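Local coordinates for molybdopterin biosynthesis Mog protein (Mycobacterium tuberculosis, PDB 2G4R) that probably binds molybdopterin and takes part in its conversion to the molybdenum cofactor, at residues A[98-103]-A[137-141]; A[23-28]-A[130-136]. All coordinates share one frame; numbering follows the deposited sequence.

Interaction 1: residues A[98-103]-A[137-141]; sequences AIRRSG and DGLGV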
ATOM      1  N   ALA A  98     -12.832 -28.074   0.310  1.00 30.13           N
ATOM      2  CA  ALA A  98     -14.237 -27.695   0.580  1.00 30.29           C
ATOM      3  C   ALA A  98     -14.453 -26.225   0.215  1.00 30.48           C
ATOM      4  O   ALA A  98     -15.486 -25.897  -0.318  1.00 28.64           O
ATOM      5  CB  ALA A  98     -14.620 -27.947   2.038  1.00 30.14           C
ATOM      6  N   ILE A  99     -13.509 -25.353   0.576  1.00 30.73           N
ATOM      7  CA  ILE A  99     -13.550 -23.936   0.147  1.00 31.25           C
ATOM      8  C   ILE A  99     -13.613 -23.800  -1.388  1.00 31.90           C
ATOM      9  O   ILE A  99     -14.429 -23.023  -1.892  1.00 32.54           O
ATOM     10  CB  ILE A  99     -12.400 -23.109   0.756  1.00 32.00           C
ATOM     11  CG1 ILE A  99     -12.595 -22.959   2.291  1.00 30.15           C
ATOM     12  CG2 ILE A  99     -12.300 -21.686   0.108  1.00 31.59           C
ATOM     13  CD1 ILE A  99     -11.304 -22.524   3.034  1.00 31.04           C
ATOM     14  N   ARG A 100     -12.786 -24.559  -2.125  1.00 32.22           N
ATOM     15  CA  ARG A 100     -12.906 -24.619  -3.602  1.00 32.83           C
ATOM     16  C   ARG A 100     -14.259 -25.077  -4.041  1.00 34.43           C
ATOM     17  O   ARG A 100     -14.900 -24.437  -4.902  1.00 35.96           O
ATOM     18  CB  ARG A 100     -11.848 -25.500  -4.268  1.00 31.70           C
ATOM     19  CG  ARG A 100     -10.534 -24.788  -4.524  1.00 29.48           C
ATOM     20  CD  ARG A 100      -9.568 -25.742  -5.290  1.00 29.92           C
ATOM     21  NE  ARG A 100      -8.981 -26.670  -4.364  1.00 31.00           N
ATOM     22  CZ  ARG A 100      -7.934 -26.385  -3.576  1.00 32.76           C
ATOM     23  NH1 ARG A 100      -7.504 -27.323  -2.762  1.00 31.87           N
ATOM     24  NH2 ARG A 100      -7.312 -25.189  -3.581  1.00 31.04           N
ATOM     25  N   ARG A 101     -14.747 -26.150  -3.452  1.00 35.97           N
ATOM     26  CA  ARG A 101     -16.045 -26.694  -3.905  1.00 38.33           C
ATOM     27  C   ARG A 101     -17.227 -25.806  -3.545  1.00 38.72           C
ATOM     28  O   ARG A 101     -18.275 -25.950  -4.132  1.00 38.48           O
ATOM     29  CB  ARG A 101     -16.313 -28.052  -3.303  1.00 38.41           C
ATOM     30  CG  ARG A 101     -15.594 -29.158  -3.994  1.00 40.09           C
ATOM     31  CD  ARG A 101     -15.886 -30.472  -3.335  1.00 43.91           C
ATOM     32  NE  ARG A 101     -14.836 -30.851  -2.376  1.00 57.16           N
ATOM     33  CZ  ARG A 101     -14.990 -30.965  -1.057  1.00 53.56           C
ATOM     34  NH1 ARG A 101     -16.162 -30.776  -0.461  1.00 52.87           N
ATOM     35  NH2 ARG A 101     -13.960 -31.318  -0.324  1.00 57.89           N
ATOM     36  N   SER A 102     -17.034 -24.910  -2.573  1.00 40.18           N
ATOM     37  CA  SER A 102     -18.100 -24.061  -2.037  1.00 41.48           C
ATOM     38  C   SER A 102     -18.632 -23.122  -3.146  1.00 43.31           C
ATOM     39  O   SER A 102     -19.818 -22.870  -3.227  1.00 43.10           O
ATOM     40  CB  SER A 102     -17.573 -23.268  -0.819  1.00 40.22           C
ATOM     41  OG  SER A 102     -16.845 -22.070  -1.173  1.00 32.93           O
ATOM     42  N   GLY A 103     -17.750 -22.642  -4.005  1.00 45.54           N
ATOM     43  CA  GLY A 103     -18.118 -21.622  -4.986  1.00 48.43           C
ATOM     44  C   GLY A 103     -18.430 -22.228  -6.329  1.00 50.42           C
ATOM     45  O   GLY A 103     -18.738 -21.531  -7.302  1.00 50.12           O
ATOM     46  N   ASP A 137     -18.645 -17.372   0.276  1.00 33.74           N
ATOM     47  CA  ASP A 137     -18.827 -18.842   0.178  1.00 34.85           C
ATOM     48  C   ASP A 137     -17.807 -19.615   1.038  1.00 33.31           C
ATOM     49  O   ASP A 137     -18.149 -20.556   1.752  1.00 33.77           O
ATOM     50  CB  ASP A 137     -18.692 -19.334  -1.274  1.00 34.71           C
ATOM     51  CG  ASP A 137     -19.914 -19.006  -2.173  1.00 41.12           C
ATOM     52  OD1 ASP A 137     -21.024 -18.745  -1.654  1.00 41.94           O
ATOM     53  OD2 ASP A 137     -19.736 -19.032  -3.447  1.00 40.64           O
ATOM     54  N   GLY A 138     -16.541 -19.228   0.942  1.00 32.54           N
ATOM     55  CA  GLY A 138     -15.499 -19.875   1.731  1.00 32.21           C
ATOM     56  C   GLY A 138     -15.637 -19.605   3.238  1.00 31.16           C
ATOM     57  O   GLY A 138     -15.384 -20.500   4.047  1.00 29.78           O
ATOM     58  N   LEU A 139     -16.052 -18.393   3.630  1.00 31.03           N
ATOM     59  CA  LEU A 139     -16.321 -18.107   5.065  1.00 31.78           C
ATOM     60  C   LEU A 139     -17.508 -18.953   5.573  1.00 31.10           C
ATOM     61  O   LEU A 139     -17.524 -19.383   6.712  1.00 29.88           O
ATOM     62  CB  LEU A 139     -16.557 -16.616   5.300  1.00 32.25           C
ATOM     63  CG  LEU A 139     -15.392 -15.683   5.017  1.00 34.67           C
ATOM     64  CD1 LEU A 139     -15.884 -14.240   5.043  1.00 40.04           C
ATOM     65  CD2 LEU A 139     -14.271 -15.963   5.999  1.00 42.45           C
ATOM     66  N   GLY A 140     -18.454 -19.244   4.686  1.00 30.83           N
ATOM     67  CA  GLY A 140     -19.571 -20.126   5.030  1.00 33.27           C
ATOM     68  C   GLY A 140     -19.104 -21.547   5.332  1.00 33.51           C
ATOM     69  O   GLY A 140     -19.611 -22.228   6.254  1.00 35.47           O
ATOM     70  N   VAL A 141     -18.125 -22.008   4.579  1.00 32.36           N
ATOM     71  CA  VAL A 141     -17.521 -23.300   4.825  1.00 33.19           C
ATOM     72  C   VAL A 141     -16.812 -23.262   6.153  1.00 32.75           C
ATOM     73  O   VAL A 141     -17.015 -24.138   6.983  1.00 33.30           O
ATOM     74  CB  VAL A 141     -16.534 -23.680   3.721  1.00 33.21           C
ATOM     75  CG1 VAL A 141     -15.681 -24.856   4.148  1.00 37.44           C
ATOM     76  CG2 VAL A 141     -17.262 -23.981   2.506  1.00 32.72           C
TER
HETATM   77  O   HOH W   1     -21.274 -21.163  -4.647  1.00 51.65           O
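Ser-102 meets Val-141 and Asp-137 where two neighbouring helices of a three-layer alpha/beta fold lie side by side. The last turn of helix 93-102 faces the middle of helix 132-143. The axes of these short segments run at 134° and come within 8.4 Å. Ser-102 is wedged between the side chains of Val-141 and Asp-137. Its CB sits tightly against Val-141 CG2, at 3.4 Å. Its OG goes on to Asp-137 CB, 3.3 Å away, and only touches it. The polar partner of OG is in its own helix: it donates to Ile-99 O at 2.7 Å. A chi1 of 82° puts OG between the backbone N and the carbonyl carbon, turned back to that oxygen. It arrives 20° off the carbonyl plane.

The other branch of Val-141, CG1, packs on Ala-98 CB at 3.9 Å and also reaches Ile-99 CG1. Gly-138 gives room for Ile-99, whose CG2 lies 4.0 Å from Gly-138 CA. Ile-99 also rests on Ile-126 and Leu-128 of strand 123-128. At the polar end a water bridges the helices, donating to Ser-102 O at 2.7 Å and to Asp-137 OD2 at 2.9 Å.

Interaction 2: residues A[23-28]-A[130-136]; sequences DCGPII and GSPGGVR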
ATOM      1  N   ASP A  23     -12.644  -4.804  -1.683  1.00 36.12           N
ATOM      2  CA  ASP A  23     -14.003  -5.174  -1.243  1.00 37.76           C
ATOM      3  C   ASP A  23     -14.030  -6.461  -0.427  1.00 37.56           C
ATOM      4  O   ASP A  23     -14.981  -6.673   0.337  1.00 37.36           O
ATOM      5  CB  ASP A  23     -15.044  -5.214  -2.355  1.00 39.66           C
ATOM      6  CG  ASP A  23     -14.534  -5.803  -3.620  1.00 46.10           C
ATOM      7  OD1 ASP A  23     -13.495  -6.513  -3.619  1.00 55.01           O
ATOM      8  OD2 ASP A  23     -15.175  -5.504  -4.638  1.00 58.34           O
ATOM      9  N   CYS A  24     -12.964  -7.268  -0.503  1.00 34.28           N
ATOM     10  CA  CYS A  24     -12.925  -8.513   0.225  1.00 35.28           C
ATOM     11  C   CYS A  24     -12.647  -8.392   1.728  1.00 34.27           C
ATOM     12  O   CYS A  24     -13.257  -9.071   2.527  1.00 34.23           O
ATOM     13  CB  CYS A  24     -11.919  -9.460  -0.434  1.00 35.09           C
ATOM     14  SG  CYS A  24     -12.432 -10.038  -2.070  1.00 42.02           S
ATOM     15  N   GLY A  25     -11.675  -7.564   2.093  1.00 34.52           N
ATOM     16  CA  GLY A  25     -11.354  -7.299   3.473  1.00 34.04           C
ATOM     17  C   GLY A  25     -12.512  -6.919   4.398  1.00 33.45           C
ATOM     18  O   GLY A  25     -12.645  -7.496   5.454  1.00 33.35           O
ATOM     19  N   PRO A  26     -13.330  -5.922   4.012  1.00 32.40           N
ATOM     20  CA  PRO A  26     -14.541  -5.615   4.800  1.00 32.55           C
ATOM     21  C   PRO A  26     -15.512  -6.812   4.987  1.00 31.72           C
ATOM     22  O   PRO A  26     -16.060  -6.974   6.075  1.00 32.32           O
ATOM     23  CB  PRO A  26     -15.201  -4.483   4.015  1.00 33.30           C
ATOM     24  CG  PRO A  26     -14.061  -3.894   3.123  1.00 33.22           C
ATOM     25  CD  PRO A  26     -13.142  -5.013   2.862  1.00 31.72           C
ATOM     26  N   ILE A  27     -15.690  -7.633   3.962  1.00 30.71           N
ATOM     27  CA  ILE A  27     -16.501  -8.825   4.103  1.00 31.50           C
ATOM     28  C   ILE A  27     -15.951  -9.729   5.228  1.00 31.38           C
ATOM     29  O   ILE A  27     -16.692 -10.186   6.110  1.00 31.26           O
ATOM     30  CB  ILE A  27     -16.674  -9.624   2.777  1.00 30.33           C
ATOM     31  CG1 ILE A  27     -17.370  -8.761   1.710  1.00 32.74           C
ATOM     32  CG2 ILE A  27     -17.461 -10.913   3.101  1.00 30.72           C
ATOM     33  CD1 ILE A  27     -17.266  -9.290   0.317  1.00 34.25           C
ATOM     34  N   ILE A  28     -14.640  -9.958   5.198  1.00 31.31           N
ATOM     35  CA  ILE A  28     -14.003 -10.814   6.193  1.00 30.69           C
ATOM     36  C   ILE A  28     -14.110 -10.177   7.594  1.00 31.24           C
ATOM     37  O   ILE A  28     -14.423 -10.854   8.575  1.00 30.46           O
ATOM     38  CB  ILE A  28     -12.513 -11.128   5.827  1.00 30.40           C
ATOM     39  CG1 ILE A  28     -12.425 -11.788   4.443  1.00 30.00           C
ATOM     40  CG2 ILE A  28     -11.858 -12.055   6.896  1.00 31.00           C
ATOM     41  CD1 ILE A  28     -11.030 -11.834   3.904  1.00 30.45           C
ATOM     42  N   GLY A 130      -9.697 -14.126  -4.234  1.00 34.09           N
ATOM     43  CA  GLY A 130      -9.729 -12.666  -4.312  1.00 35.24           C
ATOM     44  C   GLY A 130     -10.985 -12.197  -5.030  1.00 36.11           C
ATOM     45  O   GLY A 130     -10.900 -11.417  -5.958  1.00 38.49           O
ATOM     46  N   SER A 131     -12.139 -12.666  -4.602  1.00 36.76           N
ATOM     47  CA  SER A 131     -13.435 -12.138  -5.085  1.00 36.77           C
ATOM     48  C   SER A 131     -14.481 -12.184  -3.954  1.00 36.19           C
ATOM     49  O   SER A 131     -14.471 -13.136  -3.134  1.00 35.52           O
ATOM     50  CB  SER A 131     -13.920 -12.876  -6.324  1.00 37.28           C
ATOM     51  OG  SER A 131     -14.413 -14.164  -6.041  1.00 39.36           O
ATOM     52  N   PRO A 132     -15.357 -11.156  -3.885  1.00 35.98           N
ATOM     53  CA  PRO A 132     -16.345 -11.056  -2.819  1.00 36.12           C
ATOM     54  C   PRO A 132     -17.230 -12.287  -2.659  1.00 34.56           C
ATOM     55  O   PRO A 132     -17.374 -12.793  -1.547  1.00 33.54           O
ATOM     56  CB  PRO A 132     -17.134  -9.787  -3.184  1.00 37.62           C
ATOM     57  CG  PRO A 132     -16.874  -9.561  -4.624  1.00 40.27           C
ATOM     58  CD  PRO A 132     -15.459 -10.008  -4.798  1.00 36.95           C
ATOM     59  N   GLY A 133     -17.736 -12.851  -3.745  1.00 34.56           N
ATOM     60  CA  GLY A 133     -18.534 -14.089  -3.632  1.00 33.92           C
ATOM     61  C   GLY A 133     -17.772 -15.341  -3.177  1.00 32.24           C
ATOM     62  O   GLY A 133     -18.313 -16.179  -2.448  1.00 32.39           O
ATOM     63  N   GLY A 134     -16.560 -15.513  -3.689  1.00 31.90           N
ATOM     64  CA  GLY A 134     -15.670 -16.625  -3.290  1.00 32.63           C
ATOM     65  C   GLY A 134     -15.289 -16.544  -1.839  1.00 33.00           C
ATOM     66  O   GLY A 134     -15.272 -17.551  -1.121  1.00 33.27           O
ATOM     67  N   VAL A 135     -15.048 -15.315  -1.387  1.00 32.98           N
ATOM     68  CA  VAL A 135     -14.801 -15.035   0.037  1.00 32.04           C
ATOM     69  C   VAL A 135     -16.024 -15.407   0.925  1.00 32.42           C
ATOM     70  O   VAL A 135     -15.893 -16.161   1.903  1.00 30.06           O
ATOM     71  CB  VAL A 135     -14.382 -13.576   0.189  1.00 32.83           C
ATOM     72  CG1 VAL A 135     -14.452 -13.088   1.602  1.00 31.29           C
ATOM     73  CG2 VAL A 135     -12.953 -13.342  -0.397  1.00 32.17           C
ATOM     74  N   ARG A 136     -17.211 -14.930   0.566  1.00 33.05           N
ATOM     75  CA  ARG A 136     -18.418 -15.200   1.358  1.00 33.44           C
ATOM     76  C   ARG A 136     -18.733 -16.692   1.411  1.00 33.33           C
ATOM     77  O   ARG A 136     -19.078 -17.222   2.466  1.00 34.71           O
ATOM     78  CB  ARG A 136     -19.622 -14.367   0.822  1.00 34.11           C
ATOM     79  CG  ARG A 136     -20.427 -13.637   1.874  1.00 37.25           C
ATOM     80  CD  ARG A 136     -21.577 -12.766   1.276  1.00 35.79           C
ATOM     81  NE  ARG A 136     -21.345 -11.319   1.363  1.00 37.98           N
ATOM     82  CZ  ARG A 136     -20.975 -10.536   0.358  1.00 44.85           C
ATOM     83  NH1 ARG A 136     -20.720 -11.050  -0.851  1.00 44.78           N
ATOM     84  NH2 ARG A 136     -20.822  -9.230   0.570  1.00 47.11           N
TER
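Val-135 is the main bump on helix 132-143, and it fits against Cys-24, Ile-27 and Ile-28 of helix 24-34. The short helical segments are nearly parallel, with 22° between their axes. Each gamma branch of Val-135 has its own neighbours. CG1 reaches between two isoleucines: it lies 3.7 Å from Ile-28 CG1 and slightly farther from Ile-27 CG2. CG2 leans on Cys-24, with SG at 3.7 Å. A chi1 of 165° sets this division, with CG1 anti to the backbone N and CG2 beside it.

The sulfur of Cys-24 is a bump in turn. It fills the bend where the loop enters helix 132-143. There it rests on backbone, with SG 3.5 Å from Ser-131 C and close to Pro-132 N. The proline ring covers it from the side of CD.

Ile-27 makes the third fit. Its CD1 is a wedge between Pro-132 and Arg-136. Pro-132 CB is 3.5 Å from CD1, and the two side chains cross at a slant. Past them the Arg-136 chain bends at chi3 and brings its guanidinium back over the isoleucine. CD1 touches one face of that group, with NH2 at 3.6 Å. This is a van der Waals contact of a methyl with a charged flat group, and Arg-136 is exposed.

Ser-131 is the N-cap of helix 132-143. Its OG accepts a weak bond from Gly-134 N, at 3.5 Å. Underneath, Cys-24, Ile-28 and Val-135 all touch Ser-69 of strand 65-69. Near-parallel helical segments, here 24-28 and 132-136, side by side over a parallel strand are typical of the alpha/beta fold of molybdopterin-binding domains. The glycine-serine-proline turn at the helix start probably borders the molybdopterin pocket, as in relatives.

Overall arrangement
Helix 132-143 takes part in both contacts. Its first turns carry interaction 2 and its middle carries interaction 1. The two centres are about 12 Å apart. Leu-139 joins them: its CB points away from segment 98-103, and its CD1 packs on segment 23-28. This CD1 lies 4.1 Å from Ile-28 CA and 4.2 Å from Ile-27 CG2. Helix 132-143 is thus held between two helices. Segment 24-28 runs nearly parallel to 132-136, and segment 98-102 runs in a roughly opposed direction to 137-141. Interaction 2 is at the end with the turn that probably borders the molybdopterin pocket. Interaction 1 is farther along the helix. Neither is touched by another chain of the trimer.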